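Local coordinates for lipoprotein (Colwellia psychrerythraea, PDB 3O0Y) that is of unknown function but, as a putative lipoprotein of a family in the MA clan of peptidases, may be related to metallopeptidases, at residues A50-L55 with P149-N154; I64-E69 with A164-V169. All coordinates share one frame; numbering follows the deposited sequence.

Interaction 1: residues A50-L55 with P149-N154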
ATOM      1  N   ALA A  50      -2.149  12.632   8.246  1.00  9.82           N
ATOM      2  CA  ALA A  50      -3.188  12.998   9.172  1.00 11.16           C
ATOM      3  C   ALA A  50      -4.448  13.317   8.384  1.00 11.56           C
ATOM      4  O   ALA A  50      -5.534  12.811   8.682  1.00 11.66           O
ATOM      5  CB  ALA A  50      -2.762  14.248  10.023  1.00 10.73           C
ATOM      6  N   THR A  51      -4.318  14.206   7.385  1.00 10.78           N
ATOM      7  CA  THR A  51      -5.486  14.493   6.514  1.00 10.81           C
ATOM      8  C   THR A  51      -6.137  13.238   5.860  1.00 12.59           C
ATOM      9  O   THR A  51      -7.365  13.112   5.825  1.00 11.54           O
ATOM     10  CB  THR A  51      -5.076  15.522   5.428  1.00 11.04           C
ATOM     11  OG1 THR A  51      -4.645  16.719   6.090  1.00  9.91           O
ATOM     12  CG2 THR A  51      -6.284  15.761   4.426  1.00 11.23           C
ATOM     13  N   MET A  52      -5.304  12.317   5.375  1.00 12.25           N
ATOM     14  CA  MET A  52      -5.745  11.055   4.761  1.00 13.21           C
ATOM     15  C   MET A  52      -6.667  10.298   5.719  1.00 15.04           C
ATOM     16  O   MET A  52      -7.741   9.795   5.315  1.00 14.86           O
ATOM     17  CB  MET A  52      -4.500  10.204   4.357  1.00 12.60           C
ATOM     18  CG  MET A  52      -4.709   9.107   3.407  1.00 19.84           C
ATOM     19  SD  MET A  52      -3.108   8.254   3.025  1.00 15.07           S
ATOM     20  CE  MET A  52      -2.619   7.736   4.666  1.00 23.42           C
ATOM     21  N   TYR A  53      -6.321  10.271   7.008  1.00 13.95           N
ATOM     22  CA  TYR A  53      -7.121   9.533   7.992  1.00 14.80           C
ATOM     23  C   TYR A  53      -8.231  10.347   8.616  1.00 16.23           C
ATOM     24  O   TYR A  53      -9.135   9.821   9.316  1.00 15.62           O
ATOM     25  CB  TYR A  53      -6.209   9.021   9.080  1.00 14.67           C
ATOM     26  CG  TYR A  53      -5.524   7.796   8.678  1.00 17.91           C
ATOM     27  CD1 TYR A  53      -6.288   6.675   8.385  1.00 25.67           C
ATOM     28  CD2 TYR A  53      -4.184   7.730   8.576  1.00 16.47           C
ATOM     29  CE1 TYR A  53      -5.746   5.534   8.029  1.00 28.30           C
ATOM     30  CE2 TYR A  53      -3.577   6.511   8.160  1.00 22.11           C
ATOM     31  CZ  TYR A  53      -4.413   5.448   7.867  1.00 24.23           C
ATOM     32  OH  TYR A  53      -4.025   4.174   7.467  1.00 33.32           O
ATOM     33  N   GLY A  54      -8.291  11.617   8.232  1.00 14.43           N
ATOM     34  CA  GLY A  54      -9.298  12.519   8.734  1.00 16.38           C
ATOM     35  C   GLY A  54      -9.067  12.995  10.156  1.00 15.78           C
ATOM     36  O   GLY A  54     -10.044  13.274  10.880  1.00 19.74           O
ATOM     37  N   LEU A  55      -7.804  13.054  10.579  1.00 13.00           N
ATOM     38  CA  LEU A  55      -7.453  13.436  11.912  1.00 14.66           C
ATOM     39  C   LEU A  55      -7.425  14.956  12.044  1.00 16.31           C
ATOM     40  O   LEU A  55      -7.156  15.668  11.048  1.00 17.14           O
ATOM     41  CB  LEU A  55      -6.095  12.903  12.304  1.00 14.88           C
ATOM     42  CG  LEU A  55      -5.953  11.381  12.185  1.00 15.09           C
ATOM     43  CD1 LEU A  55      -4.562  11.002  12.734  1.00 15.46           C
ATOM     44  CD2 LEU A  55      -7.200  10.645  12.859  1.00 17.41           C
ATOM     45  N   PRO A 149       0.294  15.520  -3.522  1.00 11.37           N
ATOM     46  CA  PRO A 149      -0.806  15.963  -4.450  1.00 12.00           C
ATOM     47  C   PRO A 149      -1.992  15.033  -4.457  1.00 12.22           C
ATOM     48  O   PRO A 149      -3.147  15.468  -4.470  1.00 13.52           O
ATOM     49  CB  PRO A 149      -0.133  15.982  -5.817  1.00 12.51           C
ATOM     50  CG  PRO A 149       1.255  16.267  -5.520  1.00 15.12           C
ATOM     51  CD  PRO A 149       1.600  15.538  -4.214  1.00  9.28           C
ATOM     52  N   ARG A 150      -1.739  13.729  -4.380  1.00 12.57           N
ATOM     53  CA  ARG A 150      -2.860  12.775  -4.319  1.00 12.39           C
ATOM     54  C   ARG A 150      -3.780  12.970  -3.089  1.00 10.92           C
ATOM     55  O   ARG A 150      -5.020  12.913  -3.203  1.00 10.84           O
ATOM     56  CB  ARG A 150      -2.357  11.291  -4.416  1.00 13.32           C
ATOM     57  CG  ARG A 150      -3.491  10.226  -4.340  1.00 21.91           C
ATOM     58  CD  ARG A 150      -4.104   9.581  -5.669  1.00 39.81           C
ATOM     59  NE  ARG A 150      -5.047   8.441  -5.367  1.00 45.20           N
ATOM     60  CZ  ARG A 150      -6.049   7.955  -6.133  1.00 47.77           C
ATOM     61  NH1 ARG A 150      -6.381   8.441  -7.354  1.00 48.00           N
ATOM     62  NH2 ARG A 150      -6.746   6.947  -5.632  1.00 49.28           N
ATOM     63  N   VAL A 151      -3.176  13.167  -1.919  1.00 10.43           N
ATOM     64  CA  VAL A 151      -3.951  13.372  -0.687  1.00 10.34           C
ATOM     65  C   VAL A 151      -4.766  14.664  -0.806  1.00  9.22           C
ATOM     66  O   VAL A 151      -5.944  14.719  -0.417  1.00 10.87           O
ATOM     67  CB  VAL A 151      -3.095  13.357   0.582  1.00  9.61           C
ATOM     68  CG1 VAL A 151      -3.901  13.859   1.830  1.00 10.47           C
ATOM     69  CG2 VAL A 151      -2.514  11.952   0.833  1.00 15.23           C
ATOM     70  N   MET A 152      -4.087  15.704  -1.271  1.00 10.11           N
ATOM     71  CA  MET A 152      -4.724  17.004  -1.376  1.00  9.70           C
ATOM     72  C   MET A 152      -5.913  16.955  -2.344  1.00 11.14           C
ATOM     73  O   MET A 152      -6.927  17.600  -2.104  1.00 11.46           O
ATOM     74  CB  MET A 152      -3.711  18.068  -1.803  1.00  8.58           C
ATOM     75  CG  MET A 152      -2.693  18.479  -0.715  1.00 10.84           C
ATOM     76  SD  MET A 152      -1.530  19.833  -1.149  1.00  4.29           S
ATOM     77  CE  MET A 152      -2.838  21.137  -1.408  1.00 13.35           C
ATOM     78  N   GLN A 153      -5.838  16.141  -3.403  1.00 10.47           N
ATOM     79  CA  GLN A 153      -6.868  16.141  -4.409  1.00  9.67           C
ATOM     80  C   GLN A 153      -7.976  15.161  -4.062  1.00 13.12           C
ATOM     81  O   GLN A 153      -9.113  15.321  -4.514  1.00 13.25           O
ATOM     82  CB  GLN A 153      -6.276  15.841  -5.787  1.00 11.36           C
ATOM     83  CG  GLN A 153      -5.368  16.929  -6.314  1.00 11.20           C
ATOM     84  CD  GLN A 153      -4.587  16.527  -7.539  1.00 15.09           C
ATOM     85  OE1 GLN A 153      -4.921  15.564  -8.227  1.00 15.97           O
ATOM     86  NE2 GLN A 153      -3.465  17.207  -7.755  1.00 10.99           N
ATOM     87  N   ASN A 154      -7.680  14.169  -3.244  1.00 11.40           N
ATOM     88  CA  ASN A 154      -8.672  13.144  -2.930  1.00 12.98           C
ATOM     89  C   ASN A 154      -9.252  13.190  -1.553  1.00 14.85           C
ATOM     90  O   ASN A 154     -10.408  12.851  -1.359  1.00 18.47           O
ATOM     91  CB  ASN A 154      -8.030  11.759  -3.194  1.00 13.43           C
ATOM     92  CG  ASN A 154      -7.932  11.505  -4.672  1.00 15.25           C
ATOM     93  OD1 ASN A 154      -8.943  11.150  -5.308  1.00 19.72           O
ATOM     94  ND2 ASN A 154      -6.795  11.832  -5.253  1.00 17.60           N
TER
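Val151 overlaps the helix of Thr51 and Met52 with both of its methyl groups. Its CG1 meets Thr51 CG2 at 4.0 Å. The same methyl reaches Met52 N at 4.1 Å, so it rests on backbone as well as side chain. The other methyl, Val151 CG2, lies 4.3 Å from Met52 SD. Met52 lays CB, CG and SD alongside this methyl, while its terminal CE leads away. Thr51 offers its methyl because chi1 is -60°, which places CG2 anti to the backbone N, on the side of Val151. The two side chains cross at a slant. The Thr51 hydroxyl is turned from the valine and hydrogen-bonds to Ala47 O and Arg170. The threonine thus has a polar face and an apolar one.

No hydrogen bond joins 50-55 to 149-154. Gly54, at positive phi, follows its helix in a Schellman motif, with Leu55 N bonded to Ala50 O at 3.0 Å and Gly54 N to Thr51 O. In the other helix, Arg150 O takes two donors, Asn154 N and Asn154 ND2. The hydrogen bond from the side-chain amide, Asn154 ND2 to Arg150 O, is 2.9 Å long and lies in the carbonyl plane on a lone pair. Arg150 itself makes a cation-pi contact with Trp418. This is small apolar helix-helix packing, joining helices 47-53 and 144-154 within a mostly helical fold.

Interaction 2: residues I64-E69 with A164-V169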
ATOM      1  N   ILE A  64      -3.416  20.794  12.271  1.00 14.38           N
ATOM      2  CA  ILE A  64      -2.479  20.478  11.189  1.00 13.57           C
ATOM      3  C   ILE A  64      -3.032  20.641   9.794  1.00 13.02           C
ATOM      4  O   ILE A  64      -2.348  20.302   8.820  1.00 12.52           O
ATOM      5  CB  ILE A  64      -1.891  19.013  11.343  1.00 14.76           C
ATOM      6  CG1 ILE A  64      -2.985  17.934  11.477  1.00 16.41           C
ATOM      7  CG2 ILE A  64      -1.005  18.998  12.579  1.00 16.07           C
ATOM      8  CD1 ILE A  64      -3.948  17.705  10.294  1.00 18.99           C
ATOM      9  N   SER A  65      -4.274  21.140   9.704  1.00 13.60           N
ATOM     10  CA  SER A  65      -5.053  21.119   8.483  1.00 12.90           C
ATOM     11  C   SER A  65      -4.479  21.970   7.340  1.00 13.08           C
ATOM     12  O   SER A  65      -4.812  21.723   6.177  1.00 11.94           O
ATOM     13  CB  SER A  65      -6.509  21.507   8.762  1.00 14.91           C
ATOM     14  OG  SER A  65      -6.550  22.673   9.545  1.00 14.86           O
ATOM     15  N   SER A  66      -3.622  22.933   7.644  1.00 13.46           N
ATOM     16  CA  SER A  66      -2.917  23.627   6.588  1.00 12.64           C
ATOM     17  C   SER A  66      -1.421  23.493   6.706  1.00 14.04           C
ATOM     18  O   SER A  66      -0.677  24.239   6.080  1.00 12.68           O
ATOM     19  CB  SER A  66      -3.303  25.098   6.564  1.00 14.69           C
ATOM     20  OG  SER A  66      -2.939  25.760   7.738  1.00 13.67           O
ATOM     21  N   ASP A  67      -0.970  22.492   7.434  1.00 12.94           N
ATOM     22  CA  ASP A  67       0.461  22.253   7.528  1.00 13.37           C
ATOM     23  C   ASP A  67       0.960  21.420   6.348  1.00 14.54           C
ATOM     24  O   ASP A  67       0.227  20.631   5.718  1.00 12.65           O
ATOM     25  CB  ASP A  67       0.814  21.528   8.828  1.00 14.54           C
ATOM     26  CG  ASP A  67       0.729  22.432  10.087  1.00 20.18           C
ATOM     27  OD1 ASP A  67       0.264  23.602  10.014  1.00 17.92           O
ATOM     28  OD2 ASP A  67       1.136  21.942  11.173  1.00 25.06           O
ATOM     29  N   MET A  68       2.247  21.576   6.100  1.00 13.65           N
ATOM     30  CA  MET A  68       2.949  20.869   5.078  1.00 13.85           C
ATOM     31  C   MET A  68       3.977  19.928   5.752  1.00 13.70           C
ATOM     32  O   MET A  68       4.332  20.108   6.943  1.00 16.48           O
ATOM     33  CB  MET A  68       3.671  21.870   4.137  1.00 12.44           C
ATOM     34  CG  MET A  68       4.367  21.227   2.896  1.00 14.14           C
ATOM     35  SD  MET A  68       3.479  20.022   1.890  1.00  5.76           S
ATOM     36  CE  MET A  68       1.845  20.910   1.652  1.00 13.14           C
ATOM     37  N   GLU A  69       4.437  18.925   5.001  1.00 12.71           N
ATOM     38  CA  GLU A  69       5.504  18.038   5.442  1.00 11.40           C
ATOM     39  C   GLU A  69       6.842  18.551   4.871  1.00 10.32           C
ATOM     40  O   GLU A  69       6.870  19.021   3.756  1.00 12.15           O
ATOM     41  CB  GLU A  69       5.246  16.660   4.906  1.00 12.06           C
ATOM     42  CG  GLU A  69       3.972  16.035   5.455  1.00 10.65           C
ATOM     43  CD  GLU A  69       3.568  14.686   4.823  1.00 12.95           C
ATOM     44  OE1 GLU A  69       4.206  14.200   3.839  1.00 12.83           O
ATOM     45  OE2 GLU A  69       2.531  14.114   5.298  1.00 13.68           O
ATOM     46  N   ALA A 164     -11.231  25.715   1.902  1.00 10.33           N
ATOM     47  CA  ALA A 164     -10.601  26.171   0.660  1.00 10.43           C
ATOM     48  C   ALA A 164      -9.306  26.885   0.948  1.00  9.68           C
ATOM     49  O   ALA A 164      -8.323  26.745   0.230  1.00 10.85           O
ATOM     50  CB  ALA A 164     -11.541  27.120  -0.084  1.00  9.75           C
ATOM     51  N   LEU A 165      -9.313  27.689   1.978  1.00  9.67           N
ATOM     52  CA  LEU A 165      -8.138  28.464   2.333  1.00 11.29           C
ATOM     53  C   LEU A 165      -7.029  27.527   2.861  1.00 11.09           C
ATOM     54  O   LEU A 165      -5.847  27.737   2.582  1.00 11.86           O
ATOM     55  CB  LEU A 165      -8.480  29.543   3.342  1.00 12.62           C
ATOM     56  CG  LEU A 165      -9.299  30.750   2.793  1.00 12.99           C
ATOM     57  CD1 LEU A 165      -9.794  31.648   3.929  1.00 20.23           C
ATOM     58  CD2 LEU A 165      -8.492  31.567   1.763  1.00 15.46           C
ATOM     59  N   ASP A 166      -7.383  26.473   3.571  1.00 11.58           N
ATOM     60  CA  ASP A 166      -6.345  25.464   3.929  1.00 11.59           C
ATOM     61  C   ASP A 166      -5.598  24.821   2.730  1.00 12.03           C
ATOM     62  O   ASP A 166      -4.361  24.543   2.771  1.00 12.22           O
ATOM     63  CB  ASP A 166      -6.936  24.331   4.741  1.00 12.61           C
ATOM     64  CG  ASP A 166      -7.428  24.745   6.139  1.00 13.43           C
ATOM     65  OD1 ASP A 166      -7.047  25.805   6.643  1.00 15.85           O
ATOM     66  OD2 ASP A 166      -8.265  23.990   6.714  1.00 14.64           O
ATOM     67  N   TYR A 167      -6.342  24.618   1.644  1.00 10.26           N
ATOM     68  CA  TYR A 167      -5.784  24.075   0.389  1.00  9.67           C
ATOM     69  C   TYR A 167      -4.808  25.069  -0.227  1.00 11.00           C
ATOM     70  O   TYR A 167      -3.697  24.704  -0.610  1.00  8.75           O
ATOM     71  CB  TYR A 167      -6.974  23.755  -0.536  1.00  9.43           C
ATOM     72  CG  TYR A 167      -6.744  23.028  -1.813  1.00 10.91           C
ATOM     73  CD1 TYR A 167      -6.669  21.649  -1.837  1.00 12.08           C
ATOM     74  CD2 TYR A 167      -6.582  23.721  -3.021  1.00 12.42           C
ATOM     75  CE1 TYR A 167      -6.586  20.939  -3.080  1.00  9.18           C
ATOM     76  CE2 TYR A 167      -6.523  23.027  -4.246  1.00 11.34           C
ATOM     77  CZ  TYR A 167      -6.461  21.655  -4.255  1.00 10.57           C
ATOM     78  OH  TYR A 167      -6.358  20.966  -5.441  1.00 12.84           O
ATOM     79  N   ILE A 168      -5.182  26.351  -0.216  1.00 10.41           N
ATOM     80  CA  ILE A 168      -4.341  27.407  -0.754  1.00 10.11           C
ATOM     81  C   ILE A 168      -3.045  27.556   0.022  1.00 10.09           C
ATOM     82  O   ILE A 168      -1.948  27.701  -0.559  1.00 10.71           O
ATOM     83  CB  ILE A 168      -5.161  28.733  -0.850  1.00  9.62           C
ATOM     84  CG1 ILE A 168      -6.165  28.583  -1.987  1.00 10.43           C
ATOM     85  CG2 ILE A 168      -4.247  29.956  -1.085  1.00 10.29           C
ATOM     86  CD1 ILE A 168      -7.359  29.562  -1.864  1.00 10.88           C
ATOM     87  N   VAL A 169      -3.192  27.553   1.332  1.00 10.90           N
ATOM     88  CA  VAL A 169      -2.063  27.694   2.246  1.00 11.60           C
ATOM     89  C   VAL A 169      -1.071  26.517   2.066  1.00 11.39           C
ATOM     90  O   VAL A 169       0.153  26.698   2.093  1.00 11.10           O
ATOM     91  CB  VAL A 169      -2.567  27.833   3.661  1.00 12.38           C
ATOM     92  CG1 VAL A 169      -1.447  27.656   4.648  1.00 14.12           C
ATOM     93  CG2 VAL A 169      -3.264  29.236   3.792  1.00 14.23           C
TER
HETATM   94  O   HOH W   1      -5.982  25.193   9.234  1.00 21.80           O
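Asp166 OD1 accepts a hydrogen bond from a water 2.9 Å away, and the same water links it to the serines of the facing turn. That water sits 2.6 Å from Ser65 OG. Its bond to Ser66 OG is weak, at 3.4 Å. The polar link across the contact is therefore through the water, since no direct hydrogen bond joins the two segments. Ser65 OG comes no nearer to the carboxylate than 3.6 Å from Asp166 OD2. A long, weak ion pair also joins Asp166 OD1 to Lys162.

Ser65 and Ser66 are the middle residues of a type I turn, closed by Asp67 N to Ile64 O at 2.9 Å. In both, OG lies between the backbone N and the carbonyl carbon (chi1 48° for Ser65, 63° for Ser66), which lets the two hydroxyls share one water. Beside the water, Ser66 CB packs on Val169 CG1 at 3.7 Å. Ser66 CB also makes a van der Waals contact with Asp166 OD1, at 3.8 Å. An alanine in place of Asp166 would probably leave the bridging water without its carboxylate acceptor and the link between turn and helix weakened.

The turn belongs to the loop between helices 57-60 and 73-92 and rests on helix 161-172. Arg170 of that helix bonds Asp67 O. Ile64 touches helix 47-53, Ile168 touches helix 236-268 and Tyr167 touches helix 144-154.

Interactions 1 and 2 lie about 11 Å apart between centres, on the same side of the chain's centre. Their segments alternate along the chain, and helices 144-154 and 161-172 are consecutive. Both are partly buried. Interaction 1 lies nearer the chain's centre (about 15 Å against about 24 Å, centre to centre), and interaction 2 includes the exposed Val169. Interaction 1 joins two helices by apolar contacts, with no hydrogen bond between the segments. Interaction 2 sets a turn on a helix and combines a water held by a carboxylate with one small apolar contact. The two also touch: Ala50 CB meets Ile64 CD1 at 3.7 Å. Arg170 serves both, bonding Thr51 and Asp67.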